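Local coordinates for protein endoglucanase E-5 (Thermobifida fusca, PDB 2CKS) that hydrolyses internal beta-1,4-glucosidic linkages in cellulose, lichenin and cereal beta-D-glucans through its family 5 glycoside hydrolase catalytic domain, at residues V96-H101 with T117-I122; S184-I189 with R219-L224; T238-N243 with D269-G274. All coordinates share one frame; numbering follows the deposited sequence. Where two conformers were deposited one is given.

The catalytic domain is a beta/alpha barrel of eight parallel strands, and the three contacts follow one another along its chain without nesting or crossing. Contact 1 comes first: strand 95-101 of the barrel is covered by helix 112-126, which runs back along its outside, with 15 residues between segments 96-101 and 117-122. Contact 2 opens later, where the short helix 187-191 is met by the C-terminal part of helix 212-224, with strand 199-206 between them in the chain. Contact 3 comes last and joins the loop after strand 227-233 to the loop after strand 262-265, the last two strands of the barrel. Their centres lie 26 to 29 Å apart, so each ties a separate part of the barrel.

Contact 1: V96-H101 with T117-I122; sequences VIVDWH and TFFAEI
Val98 and Trp100, alternate residues of strand 96-101, meet Phe118, Phe119 and Ile122 of the helix in a wholly apolar interface. Among the contacts of the aliphatic side chains, Val98 CG1, anti to the backbone N (chi1 178°), is the methyl set against the edge of the Phe118 ring, near its plane, at 3.7 Å from CE2. Val98 CG2 makes only a loose approach to Ile122 CG2, at 4.5 Å. Ile122 also lays its CG1 over one face of the Phe118 ring, toward the rim.

The aromatic contacts centre on Trp100. Its six-membered ring and the Phe118 ring lie with planes 30° apart but slid past each other, so they barely overlap; Trp100 CE3 nevertheless comes within 3.4 Å of Phe118 CD2. Phe119 meets the same indole obliquely, while its CZ packs at 3.6 Å against Trp100 CB, which sits at the edge of the phenyl ring. Tyr71 adds an edge-to-face partner to the cluster, and Met64 of the preceding strand touches both Trp100 and Phe118.

Segments 96-101 and 117-122 run nearly antiparallel, at 168°, their axes 10.9 Å apart at closest approach, as expected for the beta-alpha-beta crossover from strand 95-101 to strand 132-135 in a TIM barrel.

Contact 2: S184-I189 with R219-L224; sequences SGPAEI and REASEL
The short helix 187-191, which follows the fifth barrel strand, meets the C-terminal part of helix 212-224 on the periphery of the TIM barrel, with Pro186 at the centre of the contact. The proline ring faces two consecutive helical residues. Its CB packs on the methyl of Ala221, CB to CB at 3.6 Å, where the backbones are also nearest, with the two CA atoms 5.3 Å apart. Its CG lies 3.6 Å from Glu220 OE1, and the glutamate side chain crosses the proline at about a right angle. Because Glu220 has CG anti to the backbone N (chi1 -177°) and an extended chain beyond it, its aliphatic part passes across the ring before the carboxylate comes near Ala187.

There the polar link is made by a water. It accepts from Ala187 N at 3.0 Å and donates to Glu220 OE2 at 2.9 Å, joining the carboxylate indirectly to the backbone at Ala187. One turn further along the longer helix, Leu224 CD1 approaches the carbonyl of Pro186, 4.2 Å from its O.

Phe225, the residue after Leu224, touches both Pro186 and Ile189, and Leu178 touches Ala221. On the other helix, Ile189 and Glu188 reach Trp145 of helix 145-162, so the short helix touches helix 145-162 as well as helix 212-224.

Contact 3: T238-N243 with D269-G274; sequences TGDGAN and DDFRSG
Segments 238-241 and 271-274 run almost perpendicular to each other, their end-to-end directions 97° apart, and the CA atoms of Asp240 and Arg272 come within 4.9 Å. They belong to the loops that follow the last two strands of the TIM barrel, on the catalytic side, near Glu231, the probable nucleophile. Gly274 N donates to Gly239 O at 3.2 Å, a main-chain bond between the loops.

Thr238 begins an ST turn, its OG1 accepting from Asp240 N while also bonding to Thr236. Asp240 has CG anti to its own N (chi1 -153°), which brings the carboxylate against CA and CB of Arg272, the two side chains crossing at about a right angle. Its OD1 accepts from Ser273 N at 3.0 Å, the donor lying well above the carboxylate plane, and takes a second, weak bond from Gly241 N. Replacing Asp240 by an alanine is likely to leave the amide of Ser273 without its acceptor, remove the weak bond to Gly241 N, and open a gap beside Arg272 CB. The other oxygen, OD2, stands 3.7 Å from Phe271 CE2, with carboxylate and ring planes 77° apart.

Arg272 extends under the Phe271 ring, whose CZ lies over the centre of the guanidinium, while NH1 makes a salt bridge in the guanidinium plane to the syn lone pair of Asp270 OD1. A water joins Asn243 ND2 to Ser273 O. Ser273 completes the join with its hydroxyl: OG donates to Gly241 O at 2.8 Å, in the carbonyl plane and on a lone pair.

Contact 1: V96-H101 with T117-I122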
ATOM      1  N   VAL A  96       5.870  -6.907  -3.119  1.00  5.28           N
ATOM      2  CA  VAL A  96       4.445  -6.838  -3.389  1.00  6.07           C
ATOM      3  C   VAL A  96       3.692  -6.663  -2.096  1.00  5.79           C
ATOM      4  O   VAL A  96       3.942  -7.399  -1.140  1.00  7.29           O
ATOM      5  CB  VAL A  96       3.932  -8.118  -4.037  1.00  6.37           C
ATOM      6  CG1 VAL A  96       2.444  -7.975  -4.367  1.00  8.44           C
ATOM      7  CG2 VAL A  96       4.705  -8.408  -5.274  1.00  7.56           C
ATOM      8  N   ILE A  97       2.782  -5.694  -2.058  1.00  5.45           N
ATOM      9  CA  ILE A  97       1.827  -5.591  -0.969  1.00  5.53           C
ATOM     10  C   ILE A  97       0.494  -6.113  -1.459  1.00  5.13           C
ATOM     11  O   ILE A  97      -0.034  -5.623  -2.451  1.00  4.91           O
ATOM     12  CB  ILE A  97       1.656  -4.144  -0.515  1.00  5.32           C
ATOM     13  CG1 ILE A  97       2.996  -3.583  -0.061  1.00  5.99           C
ATOM     14  CG2 ILE A  97       0.591  -4.064   0.584  1.00  5.94           C
ATOM     15  CD1 ILE A  97       2.964  -2.120   0.279  1.00  7.39           C
ATOM     16  N   VAL A  98      -0.048  -7.106  -0.762  1.00  5.17           N
ATOM     17  CA  VAL A  98      -1.368  -7.630  -1.065  1.00  4.89           C
ATOM     18  C   VAL A  98      -2.358  -6.834  -0.234  1.00  4.76           C
ATOM     19  O   VAL A  98      -2.384  -6.955   0.993  1.00  4.79           O
ATOM     20  CB  VAL A  98      -1.454  -9.114  -0.733  1.00  4.88           C
ATOM     21  CG1 VAL A  98      -2.860  -9.661  -1.006  1.00  5.52           C
ATOM     22  CG2 VAL A  98      -0.389  -9.881  -1.525  1.00  5.02           C
ATOM     23  N   ASP A  99      -3.143  -6.004  -0.912  1.00  4.65           N
ATOM     24  CA  ASP A  99      -4.008  -5.026  -0.265  1.00  4.81           C
ATOM     25  C   ASP A  99      -5.473  -5.466  -0.303  1.00  4.90           C
ATOM     26  O   ASP A  99      -6.135  -5.434  -1.334  1.00  4.93           O
ATOM     27  CB  ASP A  99      -3.815  -3.655  -0.912  1.00  5.13           C
ATOM     28  CG  ASP A  99      -4.906  -2.671  -0.565  1.00  6.23           C
ATOM     29  OD1 ASP A  99      -5.158  -1.777  -1.398  1.00  6.02           O
ATOM     30  OD2 ASP A  99      -5.548  -2.696   0.508  1.00  6.54           O
ATOM     31  N   TRP A 100      -5.940  -5.902   0.858  1.00  4.82           N
ATOM     32  CA  TRP A 100      -7.348  -6.176   1.125  1.00  4.85           C
ATOM     33  C   TRP A 100      -8.055  -4.834   1.267  1.00  5.17           C
ATOM     34  O   TRP A 100      -8.082  -4.231   2.337  1.00  4.85           O
ATOM     35  CB  TRP A 100      -7.422  -7.020   2.398  1.00  4.89           C
ATOM     36  CG  TRP A 100      -8.774  -7.547   2.714  1.00  4.62           C
ATOM     37  CD1 TRP A 100      -9.615  -7.114   3.690  1.00  5.28           C
ATOM     38  CD2 TRP A 100      -9.440  -8.621   2.057  1.00  4.45           C
ATOM     39  NE1 TRP A 100     -10.768  -7.864   3.692  1.00  5.29           N
ATOM     40  CE2 TRP A 100     -10.686  -8.791   2.687  1.00  5.41           C
ATOM     41  CE3 TRP A 100      -9.107  -9.465   0.992  1.00  4.60           C
ATOM     42  CZ2 TRP A 100     -11.594  -9.761   2.281  1.00  4.88           C
ATOM     43  CZ3 TRP A 100      -9.999 -10.423   0.596  1.00  5.12           C
ATOM     44  CH2 TRP A 100     -11.230 -10.572   1.236  1.00  5.48           C
ATOM     45  N   HIS A 101      -8.606  -4.352   0.157  1.00  5.03           N
ATOM     46  CA  HIS A 101      -8.927  -2.941   0.002  1.00  5.28           C
ATOM     47  C   HIS A 101     -10.338  -2.610   0.451  1.00  5.81           C
ATOM     48  O   HIS A 101     -11.205  -2.256  -0.350  1.00  6.08           O
ATOM     49  CB  HIS A 101      -8.673  -2.481  -1.436  1.00  5.29           C
ATOM     50  CG  HIS A 101      -8.535  -1.005  -1.581  1.00  5.09           C
ATOM     51  ND1 HIS A 101      -7.328  -0.353  -1.444  1.00  5.27           N
ATOM     52  CD2 HIS A 101      -9.453  -0.048  -1.860  1.00  5.57           C
ATOM     53  CE1 HIS A 101      -7.511   0.942  -1.635  1.00  6.64           C
ATOM     54  NE2 HIS A 101      -8.789   1.154  -1.895  1.00  6.79           N
ATOM     55  N   THR A 117     -10.437 -16.407   4.541  1.00  8.72           N
ATOM     56  CA  THR A 117     -10.394 -17.337   3.420  1.00  9.28           C
ATOM     57  C   THR A 117      -9.350 -16.926   2.386  1.00  8.10           C
ATOM     58  O   THR A 117      -8.543 -17.739   1.946  1.00  8.24           O
ATOM     59  CB  THR A 117     -11.772 -17.428   2.782  1.00  9.84           C
ATOM     60  OG1 THR A 117     -12.671 -18.008   3.731  1.00 12.52           O
ATOM     61  CG2 THR A 117     -11.795 -18.388   1.591  1.00 11.65           C
ATOM     62  N   PHE A 118      -9.360 -15.655   2.022  1.00  7.11           N
ATOM     63  CA  PHE A 118      -8.452 -15.144   1.003  1.00  6.53           C
ATOM     64  C   PHE A 118      -7.004 -15.211   1.489  1.00  6.35           C
ATOM     65  O   PHE A 118      -6.150 -15.743   0.799  1.00  6.49           O
ATOM     66  CB  PHE A 118      -8.832 -13.709   0.621  1.00  6.12           C
ATOM     67  CG  PHE A 118      -7.819 -13.013  -0.259  1.00  5.94           C
ATOM     68  CD1 PHE A 118      -7.736 -13.289  -1.614  1.00  5.36           C
ATOM     69  CD2 PHE A 118      -6.961 -12.056   0.272  1.00  5.40           C
ATOM     70  CE1 PHE A 118      -6.797 -12.636  -2.406  1.00  5.30           C
ATOM     71  CE2 PHE A 118      -6.041 -11.409  -0.518  1.00  5.43           C
ATOM     72  CZ  PHE A 118      -5.958 -11.688  -1.837  1.00  5.09           C
ATOM     73  N   PHE A 119      -6.739 -14.674   2.674  1.00  6.28           N
ATOM     74  CA  PHE A 119      -5.369 -14.630   3.186  1.00  6.40           C
ATOM     75  C   PHE A 119      -4.816 -16.021   3.497  1.00  6.57           C
ATOM     76  O   PHE A 119      -3.634 -16.255   3.308  1.00  7.03           O
ATOM     77  CB  PHE A 119      -5.248 -13.680   4.383  1.00  6.05           C
ATOM     78  CG  PHE A 119      -5.157 -12.227   3.989  1.00  6.63           C
ATOM     79  CD1 PHE A 119      -4.069 -11.765   3.266  1.00  6.73           C
ATOM     80  CD2 PHE A 119      -6.152 -11.325   4.334  1.00  6.63           C
ATOM     81  CE1 PHE A 119      -3.983 -10.442   2.887  1.00  7.00           C
ATOM     82  CE2 PHE A 119      -6.060  -9.994   3.969  1.00  7.86           C
ATOM     83  CZ  PHE A 119      -4.976  -9.555   3.248  1.00  6.63           C
ATOM     84  N   ALA A 120      -5.660 -16.952   3.920  1.00  7.23           N
ATOM     85  CA  ALA A 120      -5.205 -18.328   4.107  1.00  7.25           C
ATOM     86  C   ALA A 120      -4.692 -18.888   2.788  1.00  7.21           C
ATOM     87  O   ALA A 120      -3.641 -19.513   2.742  1.00  7.70           O
ATOM     88  CB  ALA A 120      -6.316 -19.196   4.642  1.00  7.33           C
ATOM     89  N   GLU A 121      -5.430 -18.657   1.706  1.00  7.27           N
ATOM     90  CA  GLU A 121      -5.011 -19.156   0.401  1.00  7.84           C
ATOM     91  C   GLU A 121      -3.721 -18.476  -0.082  1.00  7.40           C
ATOM     92  O   GLU A 121      -2.794 -19.139  -0.564  1.00  8.12           O
ATOM     93  CB  GLU A 121      -6.110 -18.994  -0.646  1.00  7.60           C
ATOM     94  CG  GLU A 121      -5.617 -19.449  -2.011  1.00  8.72           C
ATOM     95  CD  GLU A 121      -6.693 -19.697  -3.042  1.00  8.82           C
ATOM     96  OE1 GLU A 121      -6.298 -19.884  -4.221  1.00 10.93           O
ATOM     97  OE2 GLU A 121      -7.897 -19.706  -2.700  1.00 10.92           O
ATOM     98  N   ILE A 122      -3.653 -17.158   0.059  1.00  7.19           N
ATOM     99  CA  ILE A 122      -2.498 -16.409  -0.408  1.00  7.37           C
ATOM    100  C   ILE A 122      -1.265 -16.801   0.395  1.00  6.87           C
ATOM    101  O   ILE A 122      -0.217 -17.083  -0.169  1.00  6.93           O
ATOM    102  CB  ILE A 122      -2.751 -14.894  -0.287  1.00  7.09           C
ATOM    103  CG1 ILE A 122      -3.896 -14.448  -1.205  1.00  8.89           C
ATOM    104  CG2 ILE A 122      -1.462 -14.106  -0.559  1.00  7.65           C
ATOM    105  CD1 ILE A 122      -3.674 -14.639  -2.693  1.00  8.46           C
TER

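Contact 2: S184-I189 with R219-L224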
ATOM      1  N   SER A 184      -8.060  12.042  16.570  1.00 14.46           N
ATOM      2  CA  SER A 184      -7.091  11.345  17.412  1.00 13.58           C
ATOM      3  C   SER A 184      -5.692  11.399  16.793  1.00 12.33           C
ATOM      4  O   SER A 184      -5.376  12.319  16.041  1.00 12.46           O
ATOM      5  CB  SER A 184      -7.535   9.899  17.653  1.00 13.71           C
ATOM      6  OG  SER A 184      -6.783   9.314  18.708  1.00 14.58           O
ATOM      7  N   GLY A 185      -4.846  10.428  17.119  1.00 11.15           N
ATOM      8  CA  GLY A 185      -3.481  10.414  16.623  1.00 10.56           C
ATOM      9  C   GLY A 185      -2.780   9.105  16.922  1.00  9.79           C
ATOM     10  O   GLY A 185      -3.375   8.206  17.507  1.00  9.69           O
ATOM     11  N   PRO A 186      -1.519   8.987  16.518  1.00  9.49           N
ATOM     12  CA  PRO A 186      -0.780   7.726  16.675  1.00  9.52           C
ATOM     13  C   PRO A 186      -0.489   7.302  18.114  1.00  9.50           C
ATOM     14  O   PRO A 186      -0.209   6.130  18.344  1.00  9.46           O
ATOM     15  CB  PRO A 186       0.526   7.979  15.912  1.00  9.50           C
ATOM     16  CG  PRO A 186       0.644   9.461  15.802  1.00  9.61           C
ATOM     17  CD  PRO A 186      -0.723  10.022  15.833  1.00  9.30           C
ATOM     18  N   ALA A 187      -0.562   8.219  19.072  1.00  9.97           N
ATOM     19  CA  ALA A 187      -0.352   7.844  20.468  1.00 10.38           C
ATOM     20  C   ALA A 187      -1.345   6.769  20.919  1.00 10.23           C
ATOM     21  O   ALA A 187      -1.026   5.932  21.750  1.00 10.69           O
ATOM     22  CB  ALA A 187      -0.442   9.062  21.373  1.00 10.79           C
ATOM     23  N   GLU A 188      -2.551   6.793  20.356  1.00  9.93           N
ATOM     24  CA  GLU A 188      -3.568   5.795  20.661  1.00 10.19           C
ATOM     25  C   GLU A 188      -3.092   4.383  20.322  1.00  9.58           C
ATOM     26  O   GLU A 188      -3.332   3.440  21.068  1.00  9.47           O
ATOM     27  CB  GLU A 188      -4.824   6.123  19.872  1.00 10.99           C
ATOM     28  CG  GLU A 188      -5.986   5.196  20.096  1.00 12.37           C
ATOM     29  CD  GLU A 188      -7.282   5.790  19.597  1.00 13.82           C
ATOM     30  OE1 GLU A 188      -7.278   6.436  18.514  1.00 13.05           O
ATOM     31  OE2 GLU A 188      -8.299   5.606  20.295  1.00 14.79           O
ATOM     32  N   ILE A 189      -2.409   4.252  19.189  1.00  9.18           N
ATOM     33  CA  ILE A 189      -1.857   2.965  18.764  1.00  8.92           C
ATOM     34  C   ILE A 189      -0.731   2.517  19.690  1.00  8.71           C
ATOM     35  O   ILE A 189      -0.676   1.364  20.112  1.00  8.77           O
ATOM     36  CB  ILE A 189      -1.338   3.062  17.302  1.00  8.80           C
ATOM     37  CG1 ILE A 189      -2.496   3.358  16.346  1.00  8.44           C
ATOM     38  CG2 ILE A 189      -0.586   1.782  16.895  1.00  9.08           C
ATOM     39  CD1 ILE A 189      -2.047   3.945  14.995  1.00  8.65           C
ATOM     40  N   ARG A 219       5.382  12.024  11.495  0.60  9.56           N
ATOM     41  CA  ARG A 219       6.630  12.159  12.247  0.60 10.28           C
ATOM     42  C   ARG A 219       6.503  11.523  13.634  0.60  9.99           C
ATOM     43  O   ARG A 219       7.359  10.743  14.057  0.60  9.95           O
ATOM     44  CB  ARG A 219       7.002  13.639  12.405  0.60 10.91           C
ATOM     45  CG  ARG A 219       8.291  14.033  11.743  0.60 12.59           C
ATOM     46  CD  ARG A 219       8.781  15.437  12.092  0.60 13.42           C
ATOM     47  NE  ARG A 219       8.553  16.411  11.013  0.60 13.68           N
ATOM     48  CZ  ARG A 219       7.587  17.323  10.987  0.60 14.35           C
ATOM     49  NH1 ARG A 219       6.723  17.425  11.976  0.60 15.46           N
ATOM     50  NH2 ARG A 219       7.479  18.154   9.954  0.60 16.38           N
ATOM     51  N   GLU A 220       5.416  11.853  14.323  1.00  9.87           N
ATOM     52  CA  GLU A 220       5.140  11.325  15.654  1.00  9.84           C
ATOM     53  C   GLU A 220       5.064   9.795  15.654  1.00  9.41           C
ATOM     54  O   GLU A 220       5.674   9.137  16.483  1.00  9.26           O
ATOM     55  CB  GLU A 220       3.829  11.917  16.174  1.00  9.96           C
ATOM     56  CG  GLU A 220       3.469  11.504  17.586  1.00 12.29           C
ATOM     57  CD  GLU A 220       2.121  12.027  18.045  1.00 16.40           C
ATOM     58  OE1 GLU A 220       1.408  12.690  17.247  1.00 19.88           O
ATOM     59  OE2 GLU A 220       1.775  11.770  19.221  1.00 19.82           O
ATOM     60  N   ALA A 221       4.339   9.237  14.694  1.00  8.35           N
ATOM     61  CA  ALA A 221       4.136   7.798  14.632  1.00  8.24           C
ATOM     62  C   ALA A 221       5.457   7.083  14.419  1.00  8.38           C
ATOM     63  O   ALA A 221       5.700   6.031  15.008  1.00  8.64           O
ATOM     64  CB  ALA A 221       3.174   7.464  13.503  1.00  7.56           C
ATOM     65  N   SER A 222       6.312   7.665  13.582  1.00  8.92           N
ATOM     66  CA  SER A 222       7.560   7.015  13.203  1.00 10.25           C
ATOM     67  C   SER A 222       8.534   6.908  14.387  1.00 10.07           C
ATOM     68  O   SER A 222       9.448   6.090  14.353  1.00 10.96           O
ATOM     69  CB  SER A 222       8.201   7.727  12.008  1.00 10.36           C
ATOM     70  OG  SER A 222       8.744   8.973  12.385  1.00 14.44           O
ATOM     71  N   GLU A 223       8.329   7.717  15.432  1.00 10.57           N
ATOM     72  CA  GLU A 223       9.073   7.555  16.695  1.00 10.17           C
ATOM     73  C   GLU A 223       8.672   6.299  17.476  1.00 10.31           C
ATOM     74  O   GLU A 223       9.464   5.789  18.262  1.00 10.69           O
ATOM     75  CB  GLU A 223       8.848   8.734  17.647  1.00 10.46           C
ATOM     76  CG  GLU A 223       9.192  10.102  17.106  1.00 11.22           C
ATOM     77  CD  GLU A 223      10.670  10.291  16.835  1.00 13.68           C
ATOM     78  OE1 GLU A 223      11.529   9.686  17.529  1.00 14.72           O
ATOM     79  OE2 GLU A 223      10.979  11.076  15.919  1.00 15.20           O
ATOM     80  N   LEU A 224       7.436   5.834  17.283  1.00  9.83           N
ATOM     81  CA  LEU A 224       6.798   4.851  18.171  1.00  9.98           C
ATOM     82  C   LEU A 224       6.687   3.437  17.595  1.00  9.44           C
ATOM     83  O   LEU A 224       6.694   2.466  18.337  1.00  9.60           O
ATOM     84  CB  LEU A 224       5.387   5.326  18.539  1.00 10.17           C
ATOM     85  CG  LEU A 224       5.250   6.767  19.057  1.00 11.42           C
ATOM     86  CD1 LEU A 224       3.818   7.242  19.035  1.00 12.22           C
ATOM     87  CD2 LEU A 224       5.821   6.870  20.450  1.00 12.56           C
TER
HETATM   88  O   HOH W   1      -1.076  11.172  19.082  1.00 20.55           O

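Contact 3: T238-N243 with D269-G274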
ATOM      1  N   THR A 238      -9.995  13.348  -2.490  1.00 18.51           N
ATOM      2  CA  THR A 238     -10.764  12.569  -3.467  1.00 18.72           C
ATOM      3  C   THR A 238      -9.876  11.797  -4.450  1.00 18.53           C
ATOM      4  O   THR A 238     -10.363  10.931  -5.177  1.00 18.94           O
ATOM      5  CB  THR A 238     -11.698  13.490  -4.291  1.00 18.86           C
ATOM      6  OG1 THR A 238     -10.923  14.433  -5.046  1.00 19.79           O
ATOM      7  CG2 THR A 238     -12.578  14.365  -3.393  1.00 19.71           C
ATOM      8  N   GLY A 239      -8.584  12.115  -4.476  1.00 17.82           N
ATOM      9  CA  GLY A 239      -7.678  11.604  -5.490  1.00 17.06           C
ATOM     10  C   GLY A 239      -7.712  12.415  -6.777  1.00 16.56           C
ATOM     11  O   GLY A 239      -7.119  12.020  -7.786  1.00 15.76           O
ATOM     12  N   ASP A 240      -8.378  13.568  -6.727  1.00 16.17           N
ATOM     13  CA  ASP A 240      -8.508  14.458  -7.871  1.00 15.68           C
ATOM     14  C   ASP A 240      -8.235  15.903  -7.442  1.00 15.58           C
ATOM     15  O   ASP A 240      -7.975  16.171  -6.267  1.00 14.91           O
ATOM     16  CB  ASP A 240      -9.915  14.319  -8.476  1.00 15.63           C
ATOM     17  CG  ASP A 240      -9.968  14.648  -9.973  1.00 15.81           C
ATOM     18  OD1 ASP A 240      -8.928  14.959 -10.591  1.00 15.04           O
ATOM     19  OD2 ASP A 240     -11.040  14.631 -10.620  1.00 17.34           O
ATOM     20  N   GLY A 241      -8.265  16.823  -8.398  1.00 15.52           N
ATOM     21  CA  GLY A 241      -8.027  18.229  -8.123  1.00 15.42           C
ATOM     22  C   GLY A 241      -6.587  18.637  -8.353  1.00 15.26           C
ATOM     23  O   GLY A 241      -5.765  17.860  -8.863  1.00 14.98           O
ATOM     24  N   ALA A 242      -6.279  19.876  -7.972  1.00 15.08           N
ATOM     25  CA  ALA A 242      -4.965  20.454  -8.196  1.00 14.92           C
ATOM     26  C   ALA A 242      -3.931  19.811  -7.293  1.00 14.32           C
ATOM     27  O   ALA A 242      -4.214  19.460  -6.144  1.00 14.85           O
ATOM     28  CB  ALA A 242      -4.987  21.955  -7.952  1.00 14.98           C
ATOM     29  N   ASN A 243      -2.734  19.677  -7.834  1.00 13.93           N
ATOM     30  CA  ASN A 243      -1.596  19.165  -7.096  1.00 13.52           C
ATOM     31  C   ASN A 243      -0.976  20.213  -6.192  1.00 13.16           C
ATOM     32  O   ASN A 243      -0.909  21.404  -6.540  1.00 13.63           O
ATOM     33  CB  ASN A 243      -0.544  18.654  -8.067  1.00 13.50           C
ATOM     34  CG  ASN A 243      -0.990  17.402  -8.776  1.00 13.45           C
ATOM     35  OD1 ASN A 243      -1.306  16.401  -8.137  1.00 14.16           O
ATOM     36  ND2 ASN A 243      -1.051  17.458 -10.096  1.00 14.03           N
ATOM     37  N   ASP A 269      -4.891   4.630 -15.669  1.00  6.25           N
ATOM     38  CA  ASP A 269      -5.271   5.745 -16.528  1.00  7.03           C
ATOM     39  C   ASP A 269      -6.689   6.239 -16.231  1.00  7.48           C
ATOM     40  O   ASP A 269      -7.394   6.712 -17.119  1.00  7.57           O
ATOM     41  CB  ASP A 269      -5.063   5.388 -18.006  1.00  7.15           C
ATOM     42  CG  ASP A 269      -6.057   4.375 -18.522  1.00  8.90           C
ATOM     43  OD1 ASP A 269      -6.722   3.686 -17.714  1.00 10.93           O
ATOM     44  OD2 ASP A 269      -6.227   4.206 -19.752  1.00 12.98           O
ATOM     45  N   ASP A 270      -7.080   6.158 -14.967  1.00  7.66           N
ATOM     46  CA  ASP A 270      -8.311   6.784 -14.498  1.00  8.32           C
ATOM     47  C   ASP A 270      -8.284   8.279 -14.826  1.00  8.45           C
ATOM     48  O   ASP A 270      -7.211   8.876 -14.950  1.00  8.66           O
ATOM     49  CB  ASP A 270      -8.456   6.580 -12.994  1.00  8.63           C
ATOM     50  CG  ASP A 270      -9.758   7.099 -12.468  1.00 10.39           C
ATOM     51  OD1 ASP A 270      -9.723   7.818 -11.443  1.00 13.20           O
ATOM     52  OD2 ASP A 270     -10.855   6.848 -13.015  1.00 12.57           O
ATOM     53  N   PHE A 271      -9.457   8.891 -14.954  1.00  9.06           N
ATOM     54  CA  PHE A 271      -9.530  10.310 -15.320  1.00  9.86           C
ATOM     55  C   PHE A 271      -8.969  11.270 -14.267  1.00  9.81           C
ATOM     56  O   PHE A 271      -8.571  12.391 -14.591  1.00 10.19           O
ATOM     57  CB  PHE A 271     -10.973  10.702 -15.677  1.00 10.30           C
ATOM     58  CG  PHE A 271     -11.883  10.863 -14.489  1.00 13.32           C
ATOM     59  CD1 PHE A 271     -12.647   9.798 -14.029  1.00 15.03           C
ATOM     60  CD2 PHE A 271     -11.996  12.097 -13.842  1.00 15.36           C
ATOM     61  CE1 PHE A 271     -13.498   9.950 -12.935  1.00 16.22           C
ATOM     62  CE2 PHE A 271     -12.841  12.256 -12.748  1.00 16.66           C
ATOM     63  CZ  PHE A 271     -13.592  11.187 -12.291  1.00 17.20           C
ATOM     64  N   ARG A 272      -8.956  10.843 -13.016  1.00  9.50           N
ATOM     65  CA  ARG A 272      -8.551  11.706 -11.921  1.00  9.52           C
ATOM     66  C   ARG A 272      -7.066  12.040 -11.986  1.00  8.99           C
ATOM     67  O   ARG A 272      -6.266  11.281 -12.532  1.00  8.82           O
ATOM     68  CB  ARG A 272      -8.892  11.055 -10.591  1.00 10.08           C
ATOM     69  CG  ARG A 272     -10.389  10.889 -10.365  1.00 12.44           C
ATOM     70  CD  ARG A 272     -10.710  10.163  -9.076  1.00 15.70           C
ATOM     71  NE  ARG A 272     -12.146  10.007  -8.860  1.00 17.97           N
ATOM     72  CZ  ARG A 272     -12.912   9.063  -9.412  1.00 20.47           C
ATOM     73  NH1 ARG A 272     -12.408   8.153 -10.239  1.00 21.42           N
ATOM     74  NH2 ARG A 272     -14.209   9.032  -9.131  1.00 22.15           N
ATOM     75  N   SER A 273      -6.704  13.190 -11.424  1.00  8.99           N
ATOM     76  CA  SER A 273      -5.346  13.706 -11.565  1.00  9.08           C
ATOM     77  C   SER A 273      -4.295  12.817 -10.890  1.00  8.63           C
ATOM     78  O   SER A 273      -3.135  12.832 -11.290  1.00  8.73           O
ATOM     79  CB  SER A 273      -5.252  15.143 -11.035  1.00  9.35           C
ATOM     80  OG  SER A 273      -5.509  15.189  -9.654  1.00 11.67           O
ATOM     81  N   GLY A 274      -4.699  12.053  -9.875  1.00  8.10           N
ATOM     82  CA  GLY A 274      -3.796  11.180  -9.153  1.00  7.76           C
ATOM     83  C   GLY A 274      -3.385   9.926  -9.898  1.00  7.47           C
ATOM     84  O   GLY A 274      -2.358   9.326  -9.587  1.00  7.81           O
TER
HETATM   85  O   HOH W   2      -1.595  15.240 -11.968  1.00 10.07           O